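Local coordinates for protein endonuclease and methylase LlaGI (Lactococcus lactis, PDB 5FFJ) that recognises a specific DNA sequence as a Type ISP restriction-modification enzyme, joining a helicase-like ATPase to methyltransferase and, in the full-length enzyme, nuclease activities, at residues S1052-N1064 / L1200-P1214. Numbering follows the deposited sequence.
Sequences SIFSVKDIGIVTN and LSDMHVIGGQARNLP. With nucleotides of chain C; nucleotides of chain B.
Asp-1058 and Asn-1212 form an antiparallel hydrogen-bonded pair at the edge of the sheet containing strands 1058-1059 and 1210-1214. Asp-1058 N donates to Asn-1212 O at 3.0 Å, and Asn-1212 N returns a bond to Asp-1058 O. Gly-1060 N then donates to Ala-1210 O at 2.7 Å. Beyond it, Ile-1061 is gripped twice: its N reaches Ser-1201 O, and its O accepts from Met-1203 N. Gly-1060 lies close against the backbone of Asp-1202 and Met-1203.

Met-1203 can be followed outward from its CB, which lies 3.4 Å from Ile-1061 O. Its CG passes Gly-1060 O. The chain runs out extended through chi1 (-174°) and chi2, and a bend at chi3 sets CE. Met-1203 SD and CE both meet Val-1062 CG2, CE at 3.5 Å. The side chain also packs on a thymine base.

The turn that follows meets the bound DNA. His-1204 ND1 donates in plane to Gly-1207 O, which fixes the ring's rotation. His-1204 NE2 donates to N7 of DG16 of chain C at 3.1 Å. A leucine in place of His-1204 would probably leave that guanine N7 without its donor and Gly-1207 O without its ring partner. Gln-1209 OE1 accepts from N4 of DC9 of chain B at 2.7 Å. Backbone bonds thus hold the base of a loop in the specificity domain whose side chains contact base edges, consistent with sequence recognition.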
loop_
_atom_site.group_PDB
_atom_site.type_symbol
_atom_site.label_atom_id
_atom_site.label_comp_id
_atom_site.label_asym_id
_atom_site.label_seq_id
_atom_site.Cartn_x
_atom_site.Cartn_y
_atom_site.Cartn_z
ATOM N N SER A 1052 -19.674 15.068 -41.386
ATOM C CA SER A 1052 -19.487 13.856 -40.601
ATOM C C SER A 1052 -20.761 13.023 -40.650
ATOM O O SER A 1052 -21.837 13.540 -40.951
ATOM C CB SER A 1052 -19.121 14.192 -39.154
ATOM O OG SER A 1052 -20.229 14.735 -38.460
ATOM N N ILE A 1053 -20.637 11.733 -40.357
ATOM C CA ILE A 1053 -21.773 10.825 -40.433
ATOM C C ILE A 1053 -22.738 11.070 -39.272
ATOM O O ILE A 1053 -23.946 11.193 -39.480
ATOM C CB ILE A 1053 -21.308 9.354 -40.442
ATOM C CG1 ILE A 1053 -20.377 9.118 -41.637
ATOM C CG2 ILE A 1053 -22.507 8.415 -40.496
ATOM C CD1 ILE A 1053 -19.858 7.700 -41.762
ATOM N N PHE A 1054 -22.205 11.132 -38.055
ATOM C CA PHE A 1054 -22.998 11.484 -36.879
ATOM C C PHE A 1054 -22.789 12.955 -36.527
ATOM O O PHE A 1054 -21.678 13.472 -36.630
ATOM C CB PHE A 1054 -22.626 10.605 -35.680
ATOM C CG PHE A 1054 -23.032 9.165 -35.827
ATOM C CD1 PHE A 1054 -24.283 8.738 -35.413
ATOM C CD2 PHE A 1054 -22.159 8.235 -36.366
ATOM C CE1 PHE A 1054 -24.659 7.415 -35.540
ATOM C CE2 PHE A 1054 -22.528 6.911 -36.496
ATOM C CZ PHE A 1054 -23.780 6.500 -36.083
ATOM N N SER A 1055 -23.859 13.624 -36.107
ATOM C CA SER A 1055 -23.772 15.026 -35.713
ATOM C C SER A 1055 -23.232 15.147 -34.293
ATOM O O SER A 1055 -22.535 16.106 -33.962
ATOM C CB SER A 1055 -25.140 15.704 -35.814
ATOM O OG SER A 1055 -26.069 15.109 -34.924
ATOM N N VAL A 1056 -23.564 14.163 -33.462
ATOM C CA VAL A 1056 -23.150 14.153 -32.065
ATOM C C VAL A 1056 -22.707 12.765 -31.622
ATOM O O VAL A 1056 -23.385 11.769 -31.881
ATOM C CB VAL A 1056 -24.292 14.631 -31.145
ATOM C CG1 VAL A 1056 -23.950 14.391 -29.675
ATOM C CG2 VAL A 1056 -24.587 16.101 -31.396
ATOM N N LYS A 1057 -21.563 12.716 -30.948
ATOM C CA LYS A 1057 -21.089 11.495 -30.314
ATOM C C LYS A 1057 -20.995 11.726 -28.817
ATOM O O LYS A 1057 -20.753 12.846 -28.365
ATOM C CB LYS A 1057 -19.733 11.059 -30.881
ATOM C CG LYS A 1057 -18.612 12.081 -30.733
ATOM C CD LYS A 1057 -17.814 11.885 -29.449
ATOM C CE LYS A 1057 -16.687 12.904 -29.322
ATOM N NZ LYS A 1057 -17.196 14.305 -29.324
ATOM N N ASP A 1058 -21.198 10.659 -28.058
ATOM C CA ASP A 1058 -21.135 10.715 -26.608
ATOM C C ASP A 1058 -20.066 9.739 -26.142
ATOM O O ASP A 1058 -19.485 9.014 -26.953
ATOM C CB ASP A 1058 -22.503 10.381 -25.999
ATOM C CG ASP A 1058 -22.556 10.615 -24.502
ATOM O OD1 ASP A 1058 -21.877 11.546 -24.021
ATOM O OD2 ASP A 1058 -23.279 9.868 -23.806
ATOM N N ILE A 1059 -19.792 9.736 -24.842
ATOM C CA ILE A 1059 -18.884 8.766 -24.255
ATOM C C ILE A 1059 -19.531 8.181 -23.002
ATOM O O ILE A 1059 -20.318 8.849 -22.333
ATOM C CB ILE A 1059 -17.511 9.403 -23.954
ATOM C CG1 ILE A 1059 -17.583 10.385 -22.787
ATOM C CG2 ILE A 1059 -17.010 10.155 -25.180
ATOM C CD1 ILE A 1059 -16.219 10.936 -22.416
ATOM N N GLY A 1060 -19.213 6.925 -22.706
ATOM C CA GLY A 1060 -19.946 6.159 -21.713
ATOM C C GLY A 1060 -20.008 6.788 -20.338
ATOM O O GLY A 1060 -19.116 7.539 -19.948
ATOM N N ILE A 1061 -21.066 6.465 -19.602
ATOM C CA ILE A 1061 -21.315 7.081 -18.308
ATOM C C ILE A 1061 -20.255 6.649 -17.290
ATOM O O ILE A 1061 -19.706 5.548 -17.375
ATOM C CB ILE A 1061 -22.738 6.732 -17.794
ATOM C CG1 ILE A 1061 -23.303 7.883 -16.964
ATOM C CG2 ILE A 1061 -22.744 5.439 -16.988
ATOM C CD1 ILE A 1061 -24.775 7.733 -16.651
ATOM N N VAL A 1062 -19.962 7.534 -16.341
ATOM C CA VAL A 1062 -19.047 7.229 -15.241
ATOM C C VAL A 1062 -19.653 7.732 -13.931
ATOM O O VAL A 1062 -19.655 8.933 -13.661
ATOM C CB VAL A 1062 -17.655 7.873 -15.440
ATOM C CG1 VAL A 1062 -16.594 7.112 -14.647
ATOM C CG2 VAL A 1062 -17.286 7.930 -16.917
ATOM N N THR A 1063 -20.176 6.812 -13.126
ATOM C CA THR A 1063 -20.903 7.178 -11.911
ATOM C C THR A 1063 -19.969 7.456 -10.735
ATOM O O THR A 1063 -20.358 8.104 -9.762
ATOM C CB THR A 1063 -21.877 6.073 -11.472
ATOM O OG1 THR A 1063 -21.167 5.086 -10.714
ATOM C CG2 THR A 1063 -22.555 5.413 -12.671
ATOM N N ASN A 1064 -18.752 6.921 -10.828
ATOM C CA ASN A 1064 -17.712 7.044 -9.799
ATOM C C ASN A 1064 -18.053 6.317 -8.488
ATOM O O ASN A 1064 -17.267 6.340 -7.543
ATOM C CB ASN A 1064 -17.405 8.525 -9.510
ATOM C CG ASN A 1064 -16.332 9.095 -10.436
ATOM O OD1 ASN A 1064 -16.378 8.911 -11.654
ATOM N ND2 ASN A 1064 -15.344 9.776 -9.852
ATOM N N LEU A 1200 -28.678 2.554 -22.133
ATOM C CA LEU A 1200 -27.595 3.406 -21.668
ATOM C C LEU A 1200 -26.357 2.548 -21.414
ATOM O O LEU A 1200 -26.473 1.425 -20.926
ATOM C CB LEU A 1200 -28.024 4.147 -20.401
ATOM C CG LEU A 1200 -27.112 5.237 -19.844
ATOM C CD1 LEU A 1200 -27.960 6.256 -19.112
ATOM C CD2 LEU A 1200 -26.064 4.661 -18.907
ATOM N N SER A 1201 -25.179 3.071 -21.747
ATOM C CA SER A 1201 -23.949 2.282 -21.683
ATOM C C SER A 1201 -22.905 2.889 -20.753
ATOM O O SER A 1201 -22.656 4.096 -20.774
ATOM C CB SER A 1201 -23.355 2.121 -23.085
ATOM O OG SER A 1201 -24.210 1.346 -23.908
ATOM N N ASP A 1202 -22.299 2.036 -19.932
ATOM C CA ASP A 1202 -21.212 2.454 -19.061
ATOM C C ASP A 1202 -20.011 2.815 -19.912
ATOM O O ASP A 1202 -19.985 2.538 -21.112
ATOM C CB ASP A 1202 -20.839 1.350 -18.068
ATOM C CG ASP A 1202 -20.002 1.863 -16.904
ATOM O OD1 ASP A 1202 -20.431 2.827 -16.237
ATOM O OD2 ASP A 1202 -18.910 1.305 -16.660
ATOM N N MET A 1203 -19.011 3.425 -19.292
ATOM C CA MET A 1203 -17.786 3.755 -19.997
ATOM C C MET A 1203 -16.982 2.493 -20.272
ATOM O O MET A 1203 -16.191 2.445 -21.210
ATOM C CB MET A 1203 -16.956 4.749 -19.184
ATOM C CG MET A 1203 -15.711 5.270 -19.883
ATOM S SD MET A 1203 -14.523 5.901 -18.698
ATOM C CE MET A 1203 -14.551 7.635 -19.088
ATOM N N HIS A 1204 -17.191 1.469 -19.456
ATOM C CA HIS A 1204 -16.357 0.283 -19.532
ATOM C C HIS A 1204 -17.060 -0.872 -20.235
ATOM O O HIS A 1204 -16.704 -2.035 -20.044
ATOM C CB HIS A 1204 -15.916 -0.116 -18.127
ATOM C CG HIS A 1204 -15.077 0.926 -17.454
ATOM N ND1 HIS A 1204 -13.892 1.384 -17.991
ATOM C CD2 HIS A 1204 -15.260 1.617 -16.305
ATOM C CE1 HIS A 1204 -13.376 2.303 -17.193
ATOM N NE2 HIS A 1204 -14.187 2.464 -16.163
ATOM N N VAL A 1205 -18.042 -0.546 -21.071
ATOM C CA VAL A 1205 -18.666 -1.551 -21.923
ATOM C C VAL A 1205 -17.618 -2.093 -22.889
ATOM O O VAL A 1205 -17.645 -3.264 -23.262
ATOM C CB VAL A 1205 -19.866 -0.987 -22.716
ATOM C CG1 VAL A 1205 -21.014 -0.658 -21.777
ATOM C CG2 VAL A 1205 -19.455 0.240 -23.530
ATOM N N ILE A 1206 -16.699 -1.222 -23.298
ATOM C CA ILE A 1206 -15.572 -1.621 -24.132
ATOM C C ILE A 1206 -14.307 -0.894 -23.687
ATOM O O ILE A 1206 -14.088 0.272 -24.022
ATOM C CB ILE A 1206 -15.824 -1.334 -25.624
ATOM C CG1 ILE A 1206 -17.159 -1.937 -26.068
ATOM C CG2 ILE A 1206 -14.695 -1.913 -26.464
ATOM C CD1 ILE A 1206 -17.546 -1.574 -27.482
ATOM N N GLY A 1207 -13.481 -1.588 -22.915
ATOM C CA GLY A 1207 -12.194 -1.059 -22.503
ATOM C C GLY A 1207 -12.291 -0.082 -21.349
ATOM O O GLY A 1207 -13.201 -0.175 -20.525
ATOM N N GLY A 1208 -11.349 0.857 -21.296
ATOM C CA GLY A 1208 -11.240 1.784 -20.182
ATOM C C GLY A 1208 -11.943 3.098 -20.459
ATOM O O GLY A 1208 -12.340 3.808 -19.536
ATOM N N GLN A 1209 -12.087 3.423 -21.741
ATOM C CA GLN A 1209 -12.812 4.616 -22.168
ATOM C C GLN A 1209 -13.609 4.303 -23.433
ATOM O O GLN A 1209 -13.039 4.067 -24.496
ATOM C CB GLN A 1209 -11.855 5.793 -22.407
ATOM C CG GLN A 1209 -10.683 5.495 -23.334
ATOM C CD GLN A 1209 -9.469 4.953 -22.605
ATOM O OE1 GLN A 1209 -9.579 4.389 -21.518
ATOM N NE2 GLN A 1209 -8.296 5.134 -23.198
ATOM N N ALA A 1210 -14.932 4.283 -23.311
ATOM C CA ALA A 1210 -15.790 3.886 -24.424
ATOM C C ALA A 1210 -16.602 5.056 -24.954
ATOM O O ALA A 1210 -17.280 5.755 -24.200
ATOM C CB ALA A 1210 -16.721 2.759 -24.006
ATOM N N ARG A 1211 -16.521 5.254 -26.264
ATOM C CA ARG A 1211 -17.346 6.230 -26.954
ATOM C C ARG A 1211 -18.558 5.506 -27.526
ATOM O O ARG A 1211 -18.472 4.320 -27.859
ATOM C CB ARG A 1211 -16.555 6.925 -28.069
ATOM C CG ARG A 1211 -15.070 7.149 -27.762
ATOM C CD ARG A 1211 -14.888 8.154 -26.624
ATOM N NE ARG A 1211 -13.565 8.050 -26.002
ATOM C CZ ARG A 1211 -12.783 9.077 -25.678
ATOM N NH1 ARG A 1211 -13.160 10.328 -25.912
ATOM N NH2 ARG A 1211 -11.603 8.847 -25.113
ATOM N N ASN A 1212 -19.685 6.201 -27.626
ATOM C CA ASN A 1212 -20.860 5.641 -28.281
ATOM C C ASN A 1212 -21.447 6.628 -29.276
ATOM O O ASN A 1212 -21.288 7.843 -29.138
ATOM C CB ASN A 1212 -21.922 5.221 -27.259
ATOM C CG ASN A 1212 -22.399 6.371 -26.402
ATOM O OD1 ASN A 1212 -23.296 7.118 -26.792
ATOM N ND2 ASN A 1212 -21.809 6.513 -25.219
ATOM N N LEU A 1213 -22.120 6.084 -30.282
ATOM C CA LEU A 1213 -22.634 6.866 -31.394
ATOM C C LEU A 1213 -24.145 6.695 -31.500
ATOM O O LEU A 1213 -24.619 5.774 -32.166
ATOM C CB LEU A 1213 -21.942 6.437 -32.689
ATOM C CG LEU A 1213 -20.427 6.655 -32.644
ATOM C CD1 LEU A 1213 -19.709 5.711 -33.581
ATOM C CD2 LEU A 1213 -20.095 8.100 -32.981
ATOM N N PRO A 1214 -24.908 7.581 -30.838
ATOM C CA PRO A 1214 -26.360 7.401 -30.744
ATOM C C PRO A 1214 -27.078 7.535 -32.079
ATOM O O PRO A 1214 -26.634 8.272 -32.960
ATOM C CB PRO A 1214 -26.787 8.516 -29.786
ATOM C CG PRO A 1214 -25.755 9.562 -29.948
ATOM C CD PRO A 1214 -24.470 8.833 -30.198
ATOM P P DG C 16 -16.187 3.139 -8.744
ATOM O OP1 DG C 16 -16.900 2.928 -7.467
ATOM O OP2 DG C 16 -16.949 3.547 -9.947
ATOM O "O5'" DG C 16 -15.024 4.213 -8.504
ATOM C "C5'" DG C 16 -13.904 4.206 -9.373
ATOM C "C4'" DG C 16 -12.979 5.385 -9.136
ATOM O "O4'" DG C 16 -12.014 5.423 -10.216
ATOM C "C3'" DG C 16 -13.620 6.757 -9.208
ATOM O "O3'" DG C 16 -12.724 7.751 -8.735
ATOM C "C2'" DG C 16 -13.811 6.875 -10.698
ATOM C "C1'" DG C 16 -12.438 6.397 -11.168
ATOM N N9 DG C 16 -12.414 5.801 -12.495
ATOM C C8 DG C 16 -13.406 5.082 -13.118
ATOM N N7 DG C 16 -13.074 4.677 -14.316
ATOM C C5 DG C 16 -11.782 5.159 -14.489
ATOM C C6 DG C 16 -10.898 5.040 -15.587
ATOM O O6 DG C 16 -11.087 4.463 -16.666
ATOM N N1 DG C 16 -9.684 5.680 -15.340
ATOM C C2 DG C 16 -9.370 6.350 -14.181
ATOM N N2 DG C 16 -8.153 6.906 -14.118
ATOM N N3 DG C 16 -10.187 6.466 -13.152
ATOM C C4 DG C 16 -11.368 5.850 -13.375
ATOM P P DG C 15 -15.159 -3.713 -11.944
ATOM O OP1 DG C 15 -16.024 -4.275 -10.881
ATOM O OP2 DG C 15 -15.382 -4.130 -13.347
ATOM O "O5'" DG C 15 -15.198 -2.113 -11.906
ATOM C "C5'" DG C 15 -15.925 -1.430 -10.883
ATOM C "C4'" DG C 15 -15.074 -0.351 -10.245
ATOM O "O4'" DG C 15 -13.793 -0.278 -10.939
ATOM C "C3'" DG C 15 -15.668 1.057 -10.309
ATOM O "O3'" DG C 15 -15.387 1.788 -9.099
ATOM C "C2'" DG C 15 -14.981 1.650 -11.533
ATOM C "C1'" DG C 15 -13.598 1.024 -11.455
ATOM N N9 DG C 15 -12.894 0.930 -12.741
ATOM C C8 DG C 15 -13.283 0.226 -13.858
ATOM N N7 DG C 15 -12.441 0.322 -14.854
ATOM C C5 DG C 15 -11.428 1.139 -14.367
ATOM C C6 DG C 15 -10.241 1.601 -14.994
ATOM O O6 DG C 15 -9.838 1.370 -16.143
ATOM N N1 DG C 15 -9.492 2.408 -14.143
ATOM C C2 DG C 15 -9.842 2.729 -12.852
ATOM N N2 DG C 15 -8.994 3.520 -12.183
ATOM N N3 DG C 15 -10.947 2.306 -12.256
ATOM C C4 DG C 15 -11.691 1.519 -13.069
ATOM P P DC B 9 -3.488 8.479 -21.844
ATOM O OP1 DC B 9 -3.127 9.882 -22.147
ATOM O OP2 DC B 9 -3.457 7.475 -22.931
ATOM O "O5'" DC B 9 -2.578 7.933 -20.640
ATOM C "C5'" DC B 9 -2.338 8.757 -19.495
ATOM C "C4'" DC B 9 -2.645 8.017 -18.199
ATOM O "O4'" DC B 9 -4.087 7.837 -18.060
ATOM C "C3'" DC B 9 -2.036 6.612 -18.087
ATOM O "O3'" DC B 9 -1.385 6.450 -16.829
ATOM C "C2'" DC B 9 -3.242 5.689 -18.234
ATOM C "C1'" DC B 9 -4.335 6.526 -17.600
ATOM N N1 DC B 9 -5.748 6.122 -17.965
ATOM C C2 DC B 9 -6.724 6.008 -16.964
ATOM O O2 DC B 9 -6.418 6.237 -15.788
ATOM N N3 DC B 9 -7.987 5.646 -17.312
ATOM C C4 DC B 9 -8.287 5.405 -18.589
ATOM N N4 DC B 9 -9.546 5.054 -18.885
ATOM C C5 DC B 9 -7.310 5.516 -19.620
ATOM C C6 DC B 9 -6.068 5.873 -19.268
#